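Local coordinates for protein soluble lytic murein transglycosylase (PDB 5OHU) that cleaves the glycan strands of bacterial peptidoglycan as a soluble lytic transglycosylase, contributing to both exolytic and endolytic turnover of the cell wall, at residues 387-392 with 617-622; 492-497 with 627-632; 473-478 with 499-504; 597-602 with 609-614. One frame throughout, in Å; residues are numbered along the deposited sequence.

How the contacts relate
Two helices, 605-624 and 493-504, share the four contacts. Helix 605-624 supplies a segment to contacts 1 and 4, whose centres lie about 18 Å apart, while helix 493-504 serves contacts 2 and 3, about 13 Å apart. Contacts 1 and 2, only about 10 Å between centres, are joined by Tyr387 OH bonding to Ile631 N and by Gly622 O beside Ala627 N. Tyr621 OH bonds to Pro475 O and so ties contact 1 to contact 3. Contacts 3 and 4 meet through Glu503 and Tyr610. Two phosphate ions, probably from the crystallisation liquor, sit at His478 in contact 3.

Contact 1. Residues 387-392 with 617-622; sequences YKLGNR and YAVIYG
Tyr387 and Leu389 lean from a loop onto one side of a helix, where Val619 and Ile620 receive them through purely apolar contacts. The Tyr387 ring crosses the Val619 side chain at about a right angle, and the CD2 corner does the touching, 3.5 Å from Val619 CG1. That methyl also lies 3.8 Å from Tyr387 CE2, so it meets one long side of the ring obliquely. Val619 turns CG1 to the loop because this branch is anti to its backbone N (chi1 172°). Leu389 uses a single methyl for both partners. Its CD2 stands 4.3 Å from Val619 CG1, and its approach to Ile620 CD1, 3.5 Å from Leu389 CD2, is tighter than usual for two methyl carbons. The Leu389 and Ile620 side chains run antiparallel alongside each other, and the Ile620 chain, bent again at its second torsion (chi2 -55°), carries its terminal methyl over to the leucine.

A second shell holds these groups in place. Phe377 of helix 374-383 meets the Tyr387 ring edge-to-face and also touches Leu389 and Val619, while the Tyr387 hydroxyl is hydrogen-bonded to Ile631 N and thus anchors the far end of the ring. Further along the loop, Asn391 is held at both ends of its amide by Leu470 N and Asp471 OD1. The whole is hydrophobic loop-on-helix packing, which fastens the connection between helices 374-383 and 398-406 of this largely helical protein against the last helix of the chain, 605-624.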
# COMPACT_ATOMS: atom_id res chain seq x y z
N TYR A 387 -16.29 -25.16 6.42
CA TYR A 387 -15.12 -24.30 6.44
C TYR A 387 -14.18 -24.66 7.59
O TYR A 387 -14.59 -25.21 8.61
CB TYR A 387 -15.52 -22.83 6.58
CG TYR A 387 -16.41 -22.31 5.48
CD1 TYR A 387 -16.24 -22.72 4.16
CD2 TYR A 387 -17.42 -21.40 5.77
CE1 TYR A 387 -17.06 -22.24 3.15
CE2 TYR A 387 -18.24 -20.91 4.76
CZ TYR A 387 -18.05 -21.32 3.46
OH TYR A 387 -18.86 -20.84 2.47
N LYS A 388 -12.90 -24.31 7.43
CA LYS A 388 -11.90 -24.44 8.49
C LYS A 388 -11.93 -23.18 9.35
O LYS A 388 -11.52 -22.11 8.90
CB LYS A 388 -10.52 -24.66 7.88
CG LYS A 388 -9.43 -25.17 8.83
CD LYS A 388 -8.05 -25.02 8.19
CE LYS A 388 -6.98 -25.84 8.92
NZ LYS A 388 -6.76 -25.39 10.33
N LEU A 389 -12.42 -23.30 10.59
CA LEU A 389 -12.64 -22.13 11.46
C LEU A 389 -12.03 -22.31 12.84
O LEU A 389 -12.64 -21.94 13.85
CB LEU A 389 -14.13 -21.83 11.59
CG LEU A 389 -14.87 -21.68 10.28
CD1 LEU A 389 -16.36 -21.44 10.51
CD2 LEU A 389 -14.25 -20.55 9.50
N GLY A 390 -10.82 -22.84 12.93
CA GLY A 390 -10.18 -23.03 14.23
C GLY A 390 -9.61 -21.77 14.86
O GLY A 390 -8.76 -21.10 14.26
N ASN A 391 -10.06 -21.44 16.08
CA ASN A 391 -9.64 -20.23 16.80
C ASN A 391 -8.61 -20.64 17.86
O ASN A 391 -8.97 -21.03 18.98
CB ASN A 391 -10.85 -19.54 17.42
CG ASN A 391 -10.49 -18.29 18.21
OD1 ASN A 391 -9.36 -17.80 18.17
ND2 ASN A 391 -11.48 -17.74 18.91
N ARG A 392 -7.33 -20.54 17.51
CA ARG A 392 -6.23 -21.10 18.29
C ARG A 392 -5.25 -20.01 18.72
O ARG A 392 -4.38 -19.61 17.92
CB ARG A 392 -5.53 -22.19 17.47
CG ARG A 392 -4.11 -22.59 17.87
CD ARG A 392 -4.01 -23.16 19.28
NE ARG A 392 -2.64 -23.61 19.56
CZ ARG A 392 -2.17 -23.89 20.77
NH1 ARG A 392 -0.91 -24.29 20.92
NH2 ARG A 392 -2.94 -23.76 21.84
N TYR A 617 -14.22 -12.15 6.15
CA TYR A 617 -14.40 -11.75 7.53
C TYR A 617 -15.82 -12.03 8.00
O TYR A 617 -16.02 -12.42 9.15
CB TYR A 617 -14.07 -10.26 7.71
CG TYR A 617 -12.62 -9.86 7.41
CD1 TYR A 617 -11.61 -10.82 7.29
CD2 TYR A 617 -12.27 -8.53 7.24
CE1 TYR A 617 -10.29 -10.46 7.01
CE2 TYR A 617 -10.97 -8.15 6.98
CZ TYR A 617 -9.98 -9.12 6.87
OH TYR A 617 -8.69 -8.74 6.60
N ALA A 618 -16.80 -11.84 7.11
CA ALA A 618 -18.19 -12.08 7.49
C ALA A 618 -18.41 -13.54 7.83
O ALA A 618 -19.23 -13.85 8.70
CB ALA A 618 -19.14 -11.62 6.38
N VAL A 619 -17.71 -14.45 7.15
CA VAL A 619 -17.81 -15.85 7.52
C VAL A 619 -17.37 -16.04 8.96
O VAL A 619 -18.06 -16.67 9.77
CB VAL A 619 -16.98 -16.74 6.57
CG1 VAL A 619 -16.95 -18.15 7.09
CG2 VAL A 619 -17.56 -16.72 5.17
N ILE A 620 -16.21 -15.47 9.30
CA ILE A 620 -15.69 -15.63 10.65
C ILE A 620 -16.63 -15.01 11.66
O ILE A 620 -16.96 -15.61 12.69
CB ILE A 620 -14.27 -15.02 10.75
CG1 ILE A 620 -13.36 -15.75 9.77
CG2 ILE A 620 -13.72 -15.15 12.16
CD1 ILE A 620 -13.35 -17.23 10.01
N TYR A 621 -17.10 -13.79 11.38
CA TYR A 621 -17.99 -13.13 12.32
C TYR A 621 -19.30 -13.89 12.45
O TYR A 621 -19.91 -13.87 13.53
CB TYR A 621 -18.21 -11.68 11.92
CG TYR A 621 -17.10 -10.78 12.39
CD1 TYR A 621 -16.85 -10.63 13.75
CD2 TYR A 621 -16.29 -10.09 11.48
CE1 TYR A 621 -15.82 -9.81 14.21
CE2 TYR A 621 -15.27 -9.25 11.93
CZ TYR A 621 -15.04 -9.12 13.30
OH TYR A 621 -14.03 -8.30 13.76
N GLY A 622 -19.72 -14.58 11.38
CA GLY A 622 -20.90 -15.42 11.47
C GLY A 622 -20.77 -16.49 12.54
O GLY A 622 -21.69 -16.71 13.33

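Contact 2. Residues 492-497 with 627-632; sequences HSSWIF and APQPIV
Gln629 stretches toward His492 and Ser494 by setting CG anti to its own backbone N (chi1 178°) and then bending at the second torsion (chi2 53°), which swings the amide round to the histidine. The His492 ring presents its ND1 edge to that amide. The planes of the two flat groups are only 19° apart, and the amide lies at the edge of the imidazole, near its plane, although the side chains themselves cross at about a right angle. Ser494 holds OG between backbone N and carbonyl carbon, on the side facing the loop. There it rests against the aliphatic part of the glutamine, 3.7 Å from Gln629 CG. The same hydroxyl reaches a water 2.9 Å from Ser494 OG, which in turn donates to the backbone at Ala627 O, 2.7 Å away. This water therefore bridges the first turn of the helix to the loop. His492 occupies the N-cap, and its O accepts from Trp495 N at 3.0 Å. Ser494 and Gln629 both also touch Ala618, and Gln629 touches Arg569, so the contact lies where the start of helix 493-504 and the loop after helix 605-624 come together beside helices 605-624 and 569-578.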
# COMPACT_ATOMS: atom_id res chain seq x y z
N HIS A 492 -27.31 -8.54 7.52
CA HIS A 492 -26.60 -9.59 8.24
C HIS A 492 -25.60 -8.92 9.16
O HIS A 492 -24.76 -8.14 8.70
CB HIS A 492 -25.89 -10.55 7.27
CG HIS A 492 -26.78 -11.27 6.31
ND1 HIS A 492 -26.32 -12.25 5.45
CD2 HIS A 492 -28.11 -11.15 6.05
CE1 HIS A 492 -27.32 -12.71 4.71
NE2 HIS A 492 -28.42 -12.05 5.05
N SER A 493 -25.69 -9.19 10.46
CA SER A 493 -24.82 -8.44 11.37
C SER A 493 -23.35 -8.83 11.22
O SER A 493 -22.47 -8.01 11.51
CB SER A 493 -25.30 -8.61 12.81
OG SER A 493 -24.58 -9.63 13.46
N SER A 494 -23.06 -10.03 10.74
CA SER A 494 -21.68 -10.38 10.44
C SER A 494 -21.10 -9.46 9.38
O SER A 494 -19.90 -9.17 9.40
CB SER A 494 -21.58 -11.83 9.99
OG SER A 494 -22.32 -12.04 8.81
N TRP A 495 -21.93 -8.99 8.46
CA TRP A 495 -21.44 -8.13 7.39
C TRP A 495 -20.95 -6.80 7.95
O TRP A 495 -19.89 -6.30 7.54
CB TRP A 495 -22.55 -7.92 6.36
CG TRP A 495 -22.07 -7.28 5.08
CD1 TRP A 495 -20.86 -7.47 4.45
CD2 TRP A 495 -22.80 -6.33 4.29
NE1 TRP A 495 -20.81 -6.70 3.30
CE2 TRP A 495 -21.98 -5.99 3.18
CE3 TRP A 495 -24.06 -5.73 4.41
CZ2 TRP A 495 -22.39 -5.08 2.20
CZ3 TRP A 495 -24.48 -4.83 3.43
CH2 TRP A 495 -23.64 -4.52 2.33
N ILE A 496 -21.67 -6.22 8.91
CA ILE A 496 -21.26 -4.92 9.42
C ILE A 496 -20.01 -5.05 10.29
O ILE A 496 -19.14 -4.17 10.26
CB ILE A 496 -22.45 -4.26 10.15
CG1 ILE A 496 -22.18 -2.79 10.40
CG2 ILE A 496 -22.72 -4.94 11.47
CD1 ILE A 496 -23.39 -2.08 10.99
N PHE A 497 -19.88 -6.12 11.07
CA PHE A 497 -18.61 -6.40 11.73
C PHE A 497 -17.48 -6.51 10.71
O PHE A 497 -16.39 -5.96 10.90
CB PHE A 497 -18.69 -7.69 12.54
CG PHE A 497 -19.39 -7.56 13.85
CD1 PHE A 497 -20.77 -7.51 13.92
CD2 PHE A 497 -18.66 -7.53 15.03
CE1 PHE A 497 -21.42 -7.40 15.12
CE2 PHE A 497 -19.31 -7.43 16.25
CZ PHE A 497 -20.69 -7.36 16.29
N ALA A 627 -24.36 -17.12 13.97
CA ALA A 627 -25.27 -16.79 12.87
C ALA A 627 -24.52 -17.11 11.59
O ALA A 627 -24.03 -16.21 10.90
CB ALA A 627 -25.70 -15.32 12.94
N PRO A 628 -24.41 -18.39 11.26
CA PRO A 628 -23.49 -18.82 10.19
C PRO A 628 -23.74 -18.08 8.89
O PRO A 628 -24.88 -17.85 8.48
CB PRO A 628 -23.79 -20.31 10.02
CG PRO A 628 -24.78 -20.69 11.12
CD PRO A 628 -24.91 -19.53 12.04
N GLN A 629 -22.64 -17.74 8.23
CA GLN A 629 -22.60 -16.94 7.02
C GLN A 629 -21.77 -17.70 6.00
O GLN A 629 -20.55 -17.85 6.19
CB GLN A 629 -21.99 -15.56 7.32
CG GLN A 629 -21.83 -14.62 6.14
CD GLN A 629 -23.10 -14.40 5.35
OE1 GLN A 629 -23.29 -14.96 4.26
NE2 GLN A 629 -23.97 -13.57 5.88
N PRO A 630 -22.37 -18.25 4.96
CA PRO A 630 -21.57 -18.84 3.88
C PRO A 630 -20.79 -17.74 3.16
O PRO A 630 -21.14 -16.56 3.21
CB PRO A 630 -22.63 -19.46 2.96
CG PRO A 630 -23.93 -18.79 3.31
CD PRO A 630 -23.81 -18.29 4.71
N ILE A 631 -19.75 -18.15 2.42
CA ILE A 631 -18.90 -17.15 1.76
C ILE A 631 -19.72 -16.27 0.81
O ILE A 631 -19.46 -15.07 0.69
CB ILE A 631 -17.72 -17.83 1.04
CG1 ILE A 631 -16.73 -16.77 0.50
CG2 ILE A 631 -18.19 -18.76 -0.08
CD1 ILE A 631 -15.93 -16.07 1.60
N VAL A 632 -20.72 -16.85 0.12
CA VAL A 632 -21.75 -16.08 -0.55
C VAL A 632 -23.09 -16.77 -0.35
O VAL A 632 -23.18 -17.99 -0.20
CB VAL A 632 -21.52 -15.89 -2.07
CG1 VAL A 632 -20.46 -14.82 -2.34
CG2 VAL A 632 -21.17 -17.23 -2.70
O HOH W 1 -24.49 -13.82 9.63

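Contact 3. Residues 473-478 with 499-504; sequences RFPMAH and ITRQES. With PO4 (phosphate ion), chain I; PO4 (phosphate ion), chain H.
Arg501 rises from its helix toward Arg473 and Phe474, with CG anti to the backbone N (chi1 162°) and a bend at the next bond. Its NE points at the backbone carbonyl of Arg473, and the hydrogen bond from Arg501 NE to Arg473 O is short, at 2.6 Å. The donor sits nearly along the C=O axis (172°), and the oxygen lies at the edge of the guanidinium, somewhat tilted from its plane. Beside this bond runs the Phe474 ring, its plane 35° from that of the Arg501 guanidinium; Phe474 CE1 is 4.0 Å from Arg501 NE, an oblique approach that also takes in the aliphatic CG. Phe474 CE2 stands 3.9 Å above the centre of the Arg473 guanidinium. One ring thus touches both arginines, whose charged ends are near each other but not in contact; Arg473 NH1 bonds to Trp467 O.

Further along, His478 NE2 donates to O2 of the chain H phosphate at 3.0 Å; the ND1 bond to O3 of the chain I phosphate is modelled so short that its length is doubtful. From helix 605-624, Tyr621 meets the Phe474 ring edge-to-face and Tyr617 also packs against it. The arginine-to-carbonyl bond and its neighbouring ring are loop-to-helix packing in a lysozyme-like domain, on the helix bearing Glu503 and Ser504, probably the Glu-Ser signature pair of the Slt family.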
# COMPACT_ATOMS: atom_id res chain seq x y z
N ARG A 473 -7.54 -11.38 15.69
CA ARG A 473 -7.76 -10.93 14.32
C ARG A 473 -9.16 -10.38 14.11
O ARG A 473 -9.38 -9.64 13.14
CB ARG A 473 -7.49 -12.07 13.33
CG ARG A 473 -6.00 -12.40 13.13
CD ARG A 473 -5.80 -13.46 12.04
NE ARG A 473 -6.25 -12.99 10.73
CZ ARG A 473 -6.85 -13.75 9.83
NH1 ARG A 473 -7.10 -15.02 10.10
NH2 ARG A 473 -7.24 -13.22 8.66
N PHE A 474 -10.12 -10.70 14.98
CA PHE A 474 -11.52 -10.33 14.78
C PHE A 474 -12.13 -9.83 16.09
O PHE A 474 -12.90 -10.52 16.76
CB PHE A 474 -12.29 -11.51 14.17
CG PHE A 474 -11.75 -11.88 12.82
CD1 PHE A 474 -11.95 -11.03 11.75
CD2 PHE A 474 -10.93 -12.99 12.65
CE1 PHE A 474 -11.41 -11.30 10.50
CE2 PHE A 474 -10.39 -13.28 11.39
CZ PHE A 474 -10.62 -12.43 10.32
N PRO A 475 -11.82 -8.59 16.45
CA PRO A 475 -12.38 -8.03 17.68
C PRO A 475 -13.89 -7.87 17.61
O PRO A 475 -14.49 -7.76 16.53
CB PRO A 475 -11.69 -6.66 17.79
CG PRO A 475 -11.03 -6.42 16.47
CD PRO A 475 -10.77 -7.75 15.87
N MET A 476 -14.51 -7.83 18.80
CA MET A 476 -15.97 -7.74 18.93
C MET A 476 -16.41 -6.50 19.68
O MET A 476 -17.49 -6.50 20.28
CB MET A 476 -16.51 -8.98 19.64
CG MET A 476 -16.21 -10.29 18.93
SD MET A 476 -17.36 -10.54 17.57
CE MET A 476 -18.88 -10.86 18.46
N ALA A 477 -15.60 -5.44 19.69
CA ALA A 477 -15.97 -4.24 20.44
C ALA A 477 -17.23 -3.61 19.86
O ALA A 477 -17.46 -3.63 18.65
CB ALA A 477 -14.82 -3.23 20.42
N HIS A 478 -18.05 -3.04 20.74
CA HIS A 478 -19.29 -2.35 20.36
C HIS A 478 -20.29 -3.31 19.74
O HIS A 478 -21.14 -2.90 18.93
CB HIS A 478 -19.01 -1.17 19.43
CG HIS A 478 -17.91 -0.29 19.94
ND1 HIS A 478 -18.10 0.61 20.98
CD2 HIS A 478 -16.61 -0.19 19.59
CE1 HIS A 478 -16.97 1.23 21.23
NE2 HIS A 478 -16.05 0.77 20.40
N ILE A 499 -17.32 -5.23 7.60
CA ILE A 499 -17.01 -3.94 7.00
C ILE A 499 -16.20 -3.10 7.99
O ILE A 499 -15.21 -2.45 7.62
CB ILE A 499 -18.31 -3.23 6.57
CG1 ILE A 499 -18.92 -3.92 5.35
CG2 ILE A 499 -18.10 -1.72 6.38
CD1 ILE A 499 -18.33 -3.48 4.01
N THR A 500 -16.59 -3.14 9.26
CA THR A 500 -15.85 -2.40 10.27
C THR A 500 -14.43 -2.94 10.42
O THR A 500 -13.47 -2.17 10.50
CB THR A 500 -16.60 -2.49 11.60
OG1 THR A 500 -17.89 -1.89 11.42
CG2 THR A 500 -15.85 -1.77 12.69
N ARG A 501 -14.28 -4.27 10.45
CA ARG A 501 -12.96 -4.85 10.59
C ARG A 501 -12.04 -4.42 9.44
O ARG A 501 -10.86 -4.11 9.67
CB ARG A 501 -13.10 -6.37 10.68
CG ARG A 501 -11.81 -7.16 10.41
CD ARG A 501 -10.74 -6.92 11.45
NE ARG A 501 -9.63 -7.84 11.23
CZ ARG A 501 -8.63 -7.59 10.40
NH1 ARG A 501 -8.59 -6.44 9.72
NH2 ARG A 501 -7.66 -8.48 10.25
N GLN A 502 -12.56 -4.37 8.22
CA GLN A 502 -11.77 -3.94 7.06
C GLN A 502 -11.48 -2.45 7.08
O GLN A 502 -10.36 -2.03 6.79
CB GLN A 502 -12.51 -4.32 5.77
CG GLN A 502 -11.95 -3.80 4.47
CD GLN A 502 -10.50 -4.24 4.19
OE1 GLN A 502 -9.67 -3.44 3.73
NE2 GLN A 502 -10.17 -5.48 4.56
N GLU A 503 -12.47 -1.63 7.43
CA GLU A 503 -12.32 -0.19 7.29
C GLU A 503 -11.38 0.39 8.34
O GLU A 503 -10.49 1.19 8.01
CB GLU A 503 -13.70 0.49 7.38
CG GLU A 503 -14.59 0.31 6.15
CD GLU A 503 -14.02 0.99 4.90
OE1 GLU A 503 -14.45 0.63 3.79
OE2 GLU A 503 -13.15 1.87 5.03
N SER A 504 -11.56 0.01 9.60
CA SER A 504 -10.85 0.63 10.71
C SER A 504 -10.11 -0.35 11.60
O SER A 504 -9.35 0.09 12.46
CB SER A 504 -11.83 1.41 11.60
OG SER A 504 -12.69 0.50 12.28
P PO4 I . -21.14 0.46 22.87
O1 PO4 I . -22.10 1.39 23.57
O2 PO4 I . -20.20 -0.14 23.89
O3 PO4 I . -20.33 1.25 21.87
O4 PO4 I . -21.90 -0.64 22.17
P PO4 H . -12.30 1.31 20.21
O1 PO4 H . -13.04 2.21 21.18
O2 PO4 H . -13.29 0.72 19.24
O3 PO4 H . -11.24 2.11 19.48
O4 PO4 H . -11.62 0.20 20.97

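Contact 4. Residues 597-602 with 609-614; sequences VWIETI and QYVQNV
Ile599 is the apolar centre, meeting Val611 with one branch and Gln612 with the other. Ile599 CG1 stands 4.0 Å from Val611 CG1, and Ile602 adds a looser contact from the turn, its CD1 4.3 Å from Val611 CG2. Ile599 CG2 lies against the glutamine chain, 3.7 Å from Gln612 CG and closer still to its amide nitrogen. Gln612, extended beyond CG, crosses the isoleucine at a slant and brings its amide near the Glu600 carboxylate, but not into direct bonding with it.

The polar link runs through a water and through Tyr375 OH, which bonds to both groups. Glu600 faces away at its base and folds back by a bend at the second torsion (chi2 55°). The water donates to Glu600 OE1 at 3.0 Å and accepts a weak bond from Gln612 NE2; the carboxylate and amide planes stand 61° apart. A salt bridge to Arg315 probably steadies the buried negative charge. Where the chain leaves helical geometry, Val597 O accepts from both Thr601 N and Thr601 OG1, the latter at 2.9 Å, from opposite faces.

Helices 595-600 and 605-624 are thereby packed together across a short connection, with Phe374 of helix 374-383 against Ile599 and Gln612, and Val570 of helix 569-578 against Ile599.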
# COMPACT_ATOMS: atom_id res chain seq x y z
N VAL A 597 -15.94 -15.35 -10.68
CA VAL A 597 -15.35 -14.71 -11.85
C VAL A 597 -15.44 -13.19 -11.74
O VAL A 597 -14.47 -12.47 -12.02
CB VAL A 597 -16.03 -15.21 -13.14
CG1 VAL A 597 -15.53 -14.39 -14.36
CG2 VAL A 597 -15.76 -16.69 -13.37
N TRP A 598 -16.60 -12.68 -11.35
CA TRP A 598 -16.76 -11.22 -11.25
C TRP A 598 -15.76 -10.63 -10.27
O TRP A 598 -15.11 -9.62 -10.57
CB TRP A 598 -18.18 -10.84 -10.83
CG TRP A 598 -18.37 -9.34 -10.91
CD1 TRP A 598 -18.66 -8.61 -12.04
CD2 TRP A 598 -18.25 -8.39 -9.84
NE1 TRP A 598 -18.74 -7.27 -11.73
CE2 TRP A 598 -18.50 -7.11 -10.38
CE3 TRP A 598 -17.99 -8.49 -8.47
CZ2 TRP A 598 -18.48 -5.95 -9.61
CZ3 TRP A 598 -17.97 -7.34 -7.70
CH2 TRP A 598 -18.21 -6.09 -8.28
N ILE A 599 -15.62 -11.25 -9.09
CA ILE A 599 -14.67 -10.74 -8.10
C ILE A 599 -13.26 -10.80 -8.66
O ILE A 599 -12.49 -9.83 -8.54
CB ILE A 599 -14.77 -11.54 -6.79
CG1 ILE A 599 -16.03 -11.15 -6.02
CG2 ILE A 599 -13.58 -11.20 -5.90
CD1 ILE A 599 -16.57 -12.29 -5.18
N GLU A 600 -12.90 -11.93 -9.27
CA GLU A 600 -11.54 -12.11 -9.76
C GLU A 600 -11.19 -11.09 -10.83
O GLU A 600 -10.02 -10.73 -10.98
CB GLU A 600 -11.37 -13.52 -10.33
CG GLU A 600 -9.91 -13.89 -10.50
CD GLU A 600 -9.15 -13.73 -9.20
OE1 GLU A 600 -9.60 -14.36 -8.18
OE2 GLU A 600 -8.16 -12.95 -9.18
N THR A 601 -12.18 -10.61 -11.59
CA THR A 601 -11.93 -9.72 -12.72
C THR A 601 -12.26 -8.28 -12.39
O THR A 601 -12.39 -7.47 -13.31
CB THR A 601 -12.68 -10.18 -13.97
OG1 THR A 601 -14.09 -10.15 -13.73
CG2 THR A 601 -12.26 -11.61 -14.38
N ILE A 602 -12.40 -7.94 -11.12
CA ILE A 602 -12.50 -6.53 -10.73
C ILE A 602 -11.23 -5.79 -11.18
O ILE A 602 -10.11 -6.25 -10.89
CB ILE A 602 -12.70 -6.41 -9.20
CG1 ILE A 602 -14.14 -6.75 -8.82
CG2 ILE A 602 -12.35 -5.00 -8.69
CD1 ILE A 602 -14.28 -6.92 -7.32
N GLN A 609 -9.32 -7.06 -3.40
CA GLN A 609 -8.89 -7.55 -2.09
C GLN A 609 -9.83 -7.09 -0.99
O GLN A 609 -10.12 -7.84 -0.06
CB GLN A 609 -7.46 -7.08 -1.79
CG GLN A 609 -6.83 -7.79 -0.59
CD GLN A 609 -6.70 -9.29 -0.83
OE1 GLN A 609 -6.15 -9.69 -1.85
NE2 GLN A 609 -7.22 -10.12 0.08
N TYR A 610 -10.31 -5.85 -1.08
CA TYR A 610 -11.34 -5.37 -0.17
C TYR A 610 -12.52 -6.34 -0.11
O TYR A 610 -12.91 -6.81 0.97
CB TYR A 610 -11.79 -3.98 -0.62
CG TYR A 610 -12.78 -3.32 0.30
CD1 TYR A 610 -14.14 -3.63 0.23
CD2 TYR A 610 -12.37 -2.38 1.25
CE1 TYR A 610 -15.04 -3.03 1.08
CE2 TYR A 610 -13.27 -1.78 2.09
CZ TYR A 610 -14.60 -2.09 2.01
OH TYR A 610 -15.50 -1.47 2.85
N VAL A 611 -13.11 -6.65 -1.26
CA VAL A 611 -14.28 -7.53 -1.30
C VAL A 611 -13.93 -8.91 -0.75
O VAL A 611 -14.68 -9.47 0.06
CB VAL A 611 -14.80 -7.63 -2.75
CG1 VAL A 611 -15.84 -8.73 -2.86
CG2 VAL A 611 -15.38 -6.26 -3.22
N GLN A 612 -12.82 -9.49 -1.19
CA GLN A 612 -12.47 -10.81 -0.68
C GLN A 612 -12.26 -10.78 0.82
O GLN A 612 -12.67 -11.72 1.51
CB GLN A 612 -11.25 -11.36 -1.42
CG GLN A 612 -11.49 -11.55 -2.90
CD GLN A 612 -10.29 -12.13 -3.63
OE1 GLN A 612 -9.18 -12.18 -3.08
NE2 GLN A 612 -10.49 -12.57 -4.87
N ASN A 613 -11.68 -9.69 1.35
CA ASN A 613 -11.51 -9.59 2.80
C ASN A 613 -12.86 -9.55 3.51
O ASN A 613 -13.09 -10.29 4.48
CB ASN A 613 -10.73 -8.32 3.18
CG ASN A 613 -9.24 -8.38 2.86
OD1 ASN A 613 -8.53 -7.37 3.00
ND2 ASN A 613 -8.79 -9.50 2.32
N VAL A 614 -13.73 -8.64 3.09
CA VAL A 614 -15.02 -8.44 3.76
C VAL A 614 -15.83 -9.73 3.74
O VAL A 614 -16.39 -10.13 4.76
CB VAL A 614 -15.80 -7.28 3.10
CG1 VAL A 614 -17.24 -7.25 3.61
CG2 VAL A 614 -15.08 -5.93 3.39
O HOH W 2 -12.33 -14.06 -7.05